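Local coordinates for protein tyrocidine synthase 2 (PDB 6TA8) that belongs to the nonribosomal peptide synthetases, large multidomain proteins, and is represented here by a condensation domain, a two-lobed alpha/beta fold, at residues A[38-41]-A[42-45]; A[209-213]-A[214-218]; A[255-258]-A[259-263]. All coordinates share one frame; numbering follows the deposited sequence.

Contact 1. Residues A[38-41]-A[42-45]; sequences TPIQ and KWFF
Ile40 and Trp43 both hold their gamma branch trans to the backbone N, with Ile40 CG1 at chi1 -167° and Trp43 CG at 166°, which sets the two side chains side by side and pointing the same way. CD1 at the tip of Ile40 reaches Trp43 CE3 at 3.6 Å, arriving obliquely at the indole, while Ile40 O lies in the ring plane at its edge, 3.8 Å from the same CE3. Gln326 of strand 325-332 touches both side chains. Next to Ile40, Gln41, extended beyond CG, reaches back to the start of helix 39-46 to complete a capping box with Thr38 at the N-cap. Thr38 N donates an almost straight bond (169°) to Gln41 OE1 at 2.9 Å, and Gln41 N returns a weak one to Thr38 OG1 at 3.5 Å. A further weak bond runs from Thr38 OG1 to Gln41 OE1. The other end of the buried carboxamide is held as well, since its NE2 donates to the carbonyl of Leu165, within the HHxxxDG signature of condensation domains. Behind the cap the helical bonds begin firmly, Lys42 N to Thr38 O at 2.8 Å and Trp43 N to Pro39 O at 2.9 Å, then weaken at Phe44 and Phe45. Phe45 CD2 comes within 3.1 Å of Gln41 O, and Phe44 CD2 sits over the centre of the Phe45 ring.

Contact 2. Residues A[209-213]-A[214-218]; sequences QKYAD and SDELL
Tyr211 reaches forward from the last turn of helix 201-212 over the chain that follows, its side chain passing Ser214 and then Glu216, with Leu217 alongside. At CB the ring swings out trans to the backbone N (chi1 175°). CG and CD1 then pass the hydroxyl of Ser214, with CD1 3.7 Å from Ser214 OG, which stands oblique to the ring. Farther out, CE1, at the ring edge, comes up to the carboxylate of Glu216: Glu216 OE1 lies 3.6 Å from Tyr211 CE1, near the ring plane, and the ring and carboxylate planes are almost perpendicular (89°). CZ has only a loose apolar approach to Leu217 CB at 4.4 Å, and at the tip Tyr211 OH lies 4.1 Å from Glu216 OE2.

The carbonyl of the same tyrosine, in the last turn of the helix, is used at the helix end. Ser214 OG, turned back at chi1 70°, donates to Tyr211 O at 2.7 Å, and Ser214 N adds a weak bond to that oxygen at 3.3 Å. Next along, Ala212 O meets Leu217 CD2 at 3.5 Å and takes a hydrogen bond from a water that also donates to Ser214 O, joining the last helical residue to Ser214 in the following loop. On the other flank, Gln209 NE2 donates to Asp213 OD2 at 3.0 Å, reaching the oxygen from above the carboxylate plane; Asp213 OD1 is hydrogen-bonded to Thr368 OG1.

The polar end of Glu216 is secured chiefly outside the turn, by Gln311 at OE1 and a salt bridge to Lys355 at OE2. What Tyr211 adds is an aromatic C-H edge, which carries a slight positive charge, and the approach is probably mildly attractive, secondary to those stronger polar bonds.

Contact 3. Residues A[255-258]-A[259-263]; sequences FALT and VPQTE
A capping box formed by Thr258 and Gln261 starts helix 259-267, just after strand 250-256, with Leu257 between. Thr258 is the N-cap. Its backbone N donates to Gln261 OE1 at 3.1 Å, the N-H pointing fairly straight at the oxygen (152°) although the donor is tilted from the carboxamide plane. In the reverse direction, Gln261 N donates a weak bond to Thr258 OG1 at 3.4 Å. Thr258 places this hydroxyl between its own N and carbonyl carbon (chi1 64°), turned in over the opening turn, where it also lies 3.5 Å from Pro260 CD. The glutamine, extended beyond CG, crosses the threonine obliquely to bring its amide oxygen back to the N-cap residue.

Thr258 O is gripped twice by one residue. Thr262 N donates to it at 2.9 Å, nearly along the C=O axis, as in a regular helical bond, and Thr262 OG1 donates to the same Thr258 O at 2.9 Å, but from above the carbonyl plane (48° out of it). The buried Thr262 hydroxyl has a further partner, since it takes a hydrogen bond from the backbone N of Leu432 on strand 431-439. It thus ties the first turn of the helix to the strand next to 250-256.

Leu257, the last residue before the cap, crosses Gln261 at about a right angle, and Leu257 CB lies 3.7 Å from Gln261 OE1. An apolar group thereby flanks the oxygen used by the cap. Gln261 also touches Leu460 of helix 445-466. The arrangement is that of a strand-to-helix junction closed by an N-terminal capping box, here at an outer strand of the six-stranded mixed sheet.

Overall arrangement
The three contacts follow one another along the chain, all inside the condensation domain. Contacts 1 and 2 are neighbours, about 18 Å apart from centre to centre and about 6 Å between nearest atoms, without touching. Helix 201-212 relates them: its body packs on Thr38, Pro39 and Gln41, while its end supplies residues 209-212. Helix 359-365 touches both, through Pro39 and Leu217 among others. Contact 3 lies across the centre of the chain, its centre about 35 Å from that of contact 1 and about 42 Å from that of contact 2. Contacts 1 and 3 share the same device, a Thr-Gln capping box, buried in the first and more open to solvent in the second.

Contact 1. Residues A[38-41]-A[42-45]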
loop_
_atom_site.group_PDB
_atom_site.type_symbol
_atom_site.label_atom_id
_atom_site.label_comp_id
_atom_site.label_asym_id
_atom_site.label_seq_id
_atom_site.Cartn_x
_atom_site.Cartn_y
_atom_site.Cartn_z
ATOM N N THR A 38 -5.623 13.081 6.901
ATOM C CA THR A 38 -5.308 11.945 7.746
ATOM C C THR A 38 -3.798 11.872 7.980
ATOM O O THR A 38 -3.023 12.510 7.263
ATOM C CB THR A 38 -5.821 10.654 7.105
ATOM O OG1 THR A 38 -5.194 10.463 5.833
ATOM C CG2 THR A 38 -7.327 10.719 6.919
ATOM N N PRO A 39 -3.356 11.120 8.998
ATOM C CA PRO A 39 -1.906 11.045 9.264
ATOM C C PRO A 39 -1.081 10.597 8.069
ATOM O O PRO A 39 -0.007 11.162 7.824
ATOM C CB PRO A 39 -1.822 10.037 10.419
ATOM C CG PRO A 39 -3.116 10.182 11.126
ATOM C CD PRO A 39 -4.141 10.468 10.062
ATOM N N ILE A 40 -1.546 9.596 7.319
ATOM C CA ILE A 40 -0.785 9.142 6.159
ATOM C C ILE A 40 -0.820 10.191 5.055
ATOM O O ILE A 40 0.094 10.257 4.222
ATOM C CB ILE A 40 -1.311 7.777 5.676
ATOM C CG1 ILE A 40 -0.331 7.144 4.686
ATOM C CG2 ILE A 40 -2.696 7.914 5.060
ATOM C CD1 ILE A 40 1.073 6.986 5.227
ATOM N N GLN A 41 -1.854 11.033 5.031
ATOM C CA GLN A 41 -1.888 12.139 4.084
ATOM C C GLN A 41 -0.965 13.268 4.522
ATOM O O GLN A 41 -0.294 13.884 3.685
ATOM C CB GLN A 41 -3.321 12.645 3.922
ATOM C CG GLN A 41 -4.205 11.728 3.092
ATOM C CD GLN A 41 -5.659 12.153 3.106
ATOM O OE1 GLN A 41 -6.120 12.795 4.050
ATOM N NE2 GLN A 41 -6.391 11.794 2.058
ATOM N N LYS A 42 -0.915 13.548 5.827
ATOM C CA LYS A 42 0.024 14.542 6.340
ATOM C C LYS A 42 1.464 14.102 6.113
ATOM O O LYS A 42 2.332 14.927 5.801
ATOM C CB LYS A 42 -0.229 14.783 7.829
ATOM C CG LYS A 42 -1.155 15.947 8.137
ATOM C CD LYS A 42 -1.038 16.355 9.599
ATOM C CE LYS A 42 -1.807 17.632 9.888
ATOM N NZ LYS A 42 -3.280 17.414 9.852
ATOM N N TRP A 43 1.736 12.805 6.271
ATOM C CA TRP A 43 3.085 12.292 6.057
ATOM C C TRP A 43 3.526 12.458 4.609
ATOM O O TRP A 43 4.719 12.648 4.342
ATOM C CB TRP A 43 3.149 10.822 6.476
ATOM C CG TRP A 43 4.371 10.096 6.006
ATOM C CD1 TRP A 43 5.570 10.009 6.650
ATOM C CD2 TRP A 43 4.511 9.343 4.795
ATOM N NE1 TRP A 43 6.450 9.253 5.913
ATOM C CE2 TRP A 43 5.823 8.832 4.768
ATOM C CE3 TRP A 43 3.654 9.056 3.726
ATOM C CZ2 TRP A 43 6.300 8.051 3.718
ATOM C CZ3 TRP A 43 4.129 8.278 2.686
ATOM C CH2 TRP A 43 5.439 7.785 2.689
ATOM N N PHE A 44 2.586 12.394 3.664
ATOM C CA PHE A 44 2.936 12.547 2.256
ATOM C C PHE A 44 3.373 13.974 1.946
ATOM O O PHE A 44 4.342 14.188 1.209
ATOM C CB PHE A 44 1.753 12.140 1.377
ATOM C CG PHE A 44 1.935 12.463 -0.080
ATOM C CD1 PHE A 44 2.687 11.638 -0.899
ATOM C CD2 PHE A 44 1.345 13.589 -0.634
ATOM C CE1 PHE A 44 2.854 11.931 -2.239
ATOM C CE2 PHE A 44 1.510 13.889 -1.974
ATOM C CZ PHE A 44 2.265 13.058 -2.778
ATOM N N PHE A 45 2.672 14.965 2.502
ATOM C CA PHE A 45 3.009 16.358 2.231
ATOM C C PHE A 45 4.233 16.816 3.013
ATOM O O PHE A 45 5.001 17.648 2.518
ATOM C CB PHE A 45 1.815 17.257 2.550
ATOM C CG PHE A 45 0.682 17.121 1.573
ATOM C CD1 PHE A 45 0.800 17.616 0.286
ATOM C CD2 PHE A 45 -0.496 16.496 1.941
ATOM C CE1 PHE A 45 -0.236 17.490 -0.617
ATOM C CE2 PHE A 45 -1.536 16.366 1.043
ATOM C CZ PHE A 45 -1.406 16.865 -0.238
#

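Contact 2. Residues A[209-213]-A[214-218]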
loop_
_atom_site.group_PDB
_atom_site.type_symbol
_atom_site.label_atom_id
_atom_site.label_comp_id
_atom_site.label_asym_id
_atom_site.label_seq_id
_atom_site.Cartn_x
_atom_site.Cartn_y
_atom_site.Cartn_z
ATOM N N GLN A 209 -10.224 12.542 14.224
ATOM C CA GLN A 209 -9.750 13.600 15.110
ATOM C C GLN A 209 -10.352 13.461 16.503
ATOM O O GLN A 209 -9.683 13.738 17.505
ATOM C CB GLN A 209 -10.072 14.970 14.512
ATOM C CG GLN A 209 -9.601 16.146 15.356
ATOM C CD GLN A 209 -8.097 16.156 15.560
ATOM O OE1 GLN A 209 -7.328 15.959 14.619
ATOM N NE2 GLN A 209 -7.672 16.388 16.796
ATOM N N LYS A 210 -11.615 13.034 16.588
ATOM C CA LYS A 210 -12.228 12.795 17.890
ATOM C C LYS A 210 -11.544 11.643 18.613
ATOM O O LYS A 210 -11.262 11.735 19.814
ATOM C CB LYS A 210 -13.721 12.514 17.724
ATOM C CG LYS A 210 -14.521 13.686 17.181
ATOM C CD LYS A 210 -15.964 13.289 16.918
ATOM C CE LYS A 210 -16.783 14.470 16.423
ATOM N NZ LYS A 210 -18.172 14.069 16.069
ATOM N N TYR A 211 -11.267 10.550 17.898
ATOM C CA TYR A 211 -10.520 9.446 18.489
ATOM C C TYR A 211 -9.087 9.851 18.808
ATOM O O TYR A 211 -8.466 9.272 19.707
ATOM C CB TYR A 211 -10.544 8.242 17.546
ATOM C CG TYR A 211 -9.706 7.070 18.005
ATOM C CD1 TYR A 211 -10.156 6.218 19.004
ATOM C CD2 TYR A 211 -8.468 6.812 17.433
ATOM C CE1 TYR A 211 -9.394 5.144 19.425
ATOM C CE2 TYR A 211 -7.698 5.742 17.846
ATOM C CZ TYR A 211 -8.166 4.912 18.842
ATOM O OH TYR A 211 -7.402 3.844 19.254
ATOM N N ALA A 212 -8.548 10.839 18.089
ATOM C CA ALA A 212 -7.203 11.320 18.380
ATOM C C ALA A 212 -7.135 11.979 19.751
ATOM O O ALA A 212 -6.155 11.805 20.483
ATOM C CB ALA A 212 -6.749 12.298 17.296
ATOM N N ASP A 213 -8.167 12.737 20.115
ATOM C CA ASP A 213 -8.230 13.412 21.403
ATOM C C ASP A 213 -8.984 12.604 22.449
ATOM O O ASP A 213 -9.221 13.106 23.553
ATOM C CB ASP A 213 -8.865 14.793 21.243
ATOM C CG ASP A 213 -7.967 15.761 20.498
ATOM O OD1 ASP A 213 -6.745 15.751 20.754
ATOM O OD2 ASP A 213 -8.481 16.528 19.658
ATOM N N SER A 214 -9.369 11.371 22.130
ATOM C CA SER A 214 -10.005 10.512 23.112
ATOM C C SER A 214 -8.978 10.033 24.136
ATOM O O SER A 214 -7.772 10.263 24.006
ATOM C CB SER A 214 -10.675 9.319 22.429
ATOM O OG SER A 214 -9.712 8.427 21.898
ATOM N N ASP A 215 -9.473 9.357 25.171
ATOM C CA ASP A 215 -8.620 8.860 26.240
ATOM C C ASP A 215 -8.269 7.386 26.090
ATOM O O ASP A 215 -7.369 6.908 26.790
ATOM C CB ASP A 215 -9.285 9.101 27.600
ATOM C CG ASP A 215 -9.716 10.542 27.786
ATOM O OD1 ASP A 215 -10.540 10.811 28.685
ATOM O OD2 ASP A 215 -9.230 11.408 27.025
ATOM N N GLU A 216 -8.952 6.656 25.206
ATOM C CA GLU A 216 -8.523 5.299 24.889
ATOM C C GLU A 216 -7.159 5.307 24.211
ATOM O O GLU A 216 -6.314 4.444 24.480
ATOM C CB GLU A 216 -9.562 4.610 24.003
ATOM C CG GLU A 216 -9.105 3.278 23.429
ATOM C CD GLU A 216 -10.051 2.740 22.373
ATOM O OE1 GLU A 216 -11.086 3.389 22.109
ATOM O OE2 GLU A 216 -9.760 1.665 21.805
ATOM N N LEU A 217 -6.925 6.285 23.332
ATOM C CA LEU A 217 -5.628 6.406 22.678
ATOM C C LEU A 217 -4.541 6.827 23.660
ATOM O O LEU A 217 -3.384 6.420 23.513
ATOM C CB LEU A 217 -5.720 7.404 21.522
ATOM C CG LEU A 217 -4.445 7.689 20.728
ATOM C CD1 LEU A 217 -3.873 6.403 20.156
ATOM C CD2 LEU A 217 -4.718 8.696 19.624
ATOM N N LEU A 218 -4.894 7.629 24.667
ATOM C CA LEU A 218 -3.919 8.056 25.664
ATOM C C LEU A 218 -3.384 6.892 26.486
ATOM O O LEU A 218 -2.313 7.016 27.091
ATOM C CB LEU A 218 -4.542 9.107 26.584
ATOM C CG LEU A 218 -4.531 10.541 26.059
ATOM C CD1 LEU A 218 -5.600 11.378 26.740
ATOM C CD2 LEU A 218 -3.160 11.151 26.267
HETATM O O HOH W 1 -5.516 12.305 23.342
#

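Contact 3. Residues A[255-258]-A[259-263]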
loop_
_atom_site.group_PDB
_atom_site.type_symbol
_atom_site.label_atom_id
_atom_site.label_comp_id
_atom_site.label_asym_id
_atom_site.label_seq_id
_atom_site.Cartn_x
_atom_site.Cartn_y
_atom_site.Cartn_z
ATOM N N PHE A 255 11.911 -12.480 -5.786
ATOM C CA PHE A 255 11.958 -13.934 -5.779
ATOM C C PHE A 255 10.578 -14.463 -5.416
ATOM O O PHE A 255 9.826 -13.822 -4.678
ATOM C CB PHE A 255 13.026 -14.475 -4.810
ATOM C CG PHE A 255 12.640 -14.394 -3.355
ATOM C CD1 PHE A 255 12.010 -15.458 -2.727
ATOM C CD2 PHE A 255 12.936 -13.265 -2.609
ATOM C CE1 PHE A 255 11.663 -15.388 -1.390
ATOM C CE2 PHE A 255 12.596 -13.191 -1.270
ATOM C CZ PHE A 255 11.958 -14.254 -0.661
ATOM N N ALA A 256 10.250 -15.636 -5.948
ATOM C CA ALA A 256 8.941 -16.238 -5.752
ATOM C C ALA A 256 9.096 -17.671 -5.266
ATOM O O ALA A 256 10.126 -18.316 -5.476
ATOM C CB ALA A 256 8.109 -16.209 -7.041
ATOM N N LEU A 257 8.051 -18.161 -4.608
ATOM C CA LEU A 257 7.986 -19.538 -4.143
ATOM C C LEU A 257 7.069 -20.351 -5.048
ATOM O O LEU A 257 6.139 -19.818 -5.658
ATOM C CB LEU A 257 7.484 -19.606 -2.699
ATOM C CG LEU A 257 8.311 -18.883 -1.633
ATOM C CD1 LEU A 257 7.756 -19.169 -0.247
ATOM C CD2 LEU A 257 9.774 -19.284 -1.719
ATOM N N THR A 258 7.344 -21.649 -5.132
ATOM C CA THR A 258 6.505 -22.539 -5.916
ATOM C C THR A 258 5.122 -22.665 -5.278
ATOM O O THR A 258 4.938 -22.429 -4.080
ATOM C CB THR A 258 7.154 -23.918 -6.046
ATOM O OG1 THR A 258 7.252 -24.526 -4.752
ATOM C CG2 THR A 258 8.546 -23.799 -6.647
ATOM N N VAL A 259 4.142 -23.044 -6.094
ATOM C CA VAL A 259 2.758 -23.139 -5.628
ATOM C C VAL A 259 2.546 -24.296 -4.650
ATOM O O VAL A 259 1.579 -24.245 -3.878
ATOM C CB VAL A 259 1.772 -23.218 -6.812
ATOM C CG1 VAL A 259 2.159 -22.230 -7.899
ATOM C CG2 VAL A 259 1.663 -24.624 -7.378
ATOM N N PRO A 260 3.379 -25.351 -4.615
ATOM C CA PRO A 260 3.280 -26.269 -3.470
ATOM C C PRO A 260 3.860 -25.688 -2.194
ATOM O O PRO A 260 3.357 -25.989 -1.105
ATOM C CB PRO A 260 4.061 -27.509 -3.933
ATOM C CG PRO A 260 4.104 -27.403 -5.410
ATOM C CD PRO A 260 4.226 -25.942 -5.668
ATOM N N GLN A 261 4.910 -24.867 -2.293
ATOM C CA GLN A 261 5.471 -24.239 -1.102
ATOM C C GLN A 261 4.537 -23.179 -0.532
ATOM O O GLN A 261 4.513 -22.967 0.685
ATOM C CB GLN A 261 6.832 -23.619 -1.422
ATOM C CG GLN A 261 7.957 -24.623 -1.608
ATOM C CD GLN A 261 9.173 -24.011 -2.276
ATOM O OE1 GLN A 261 9.087 -22.947 -2.891
ATOM N NE2 GLN A 261 10.314 -24.681 -2.160
ATOM N N THR A 262 3.764 -22.510 -1.390
ATOM C CA THR A 262 2.882 -21.446 -0.924
ATOM C C THR A 262 1.653 -22.001 -0.215
ATOM O O THR A 262 1.269 -21.497 0.847
ATOM C CB THR A 262 2.461 -20.560 -2.098
ATOM O OG1 THR A 262 3.616 -20.185 -2.857
ATOM C CG2 THR A 262 1.768 -19.305 -1.592
ATOM N N GLU A 263 1.021 -23.030 -0.784
ATOM C CA GLU A 263 -0.158 -23.611 -0.148
ATOM C C GLU A 263 0.190 -24.287 1.170
ATOM O O GLU A 263 -0.637 -24.311 2.089
ATOM C CB GLU A 263 -0.839 -24.600 -1.095
ATOM C CG GLU A 263 -1.975 -23.995 -1.904
ATOM C CD GLU A 263 -3.180 -23.648 -1.050
ATOM O OE1 GLU A 263 -3.533 -24.452 -0.163
ATOM O OE2 GLU A 263 -3.772 -22.568 -1.264
#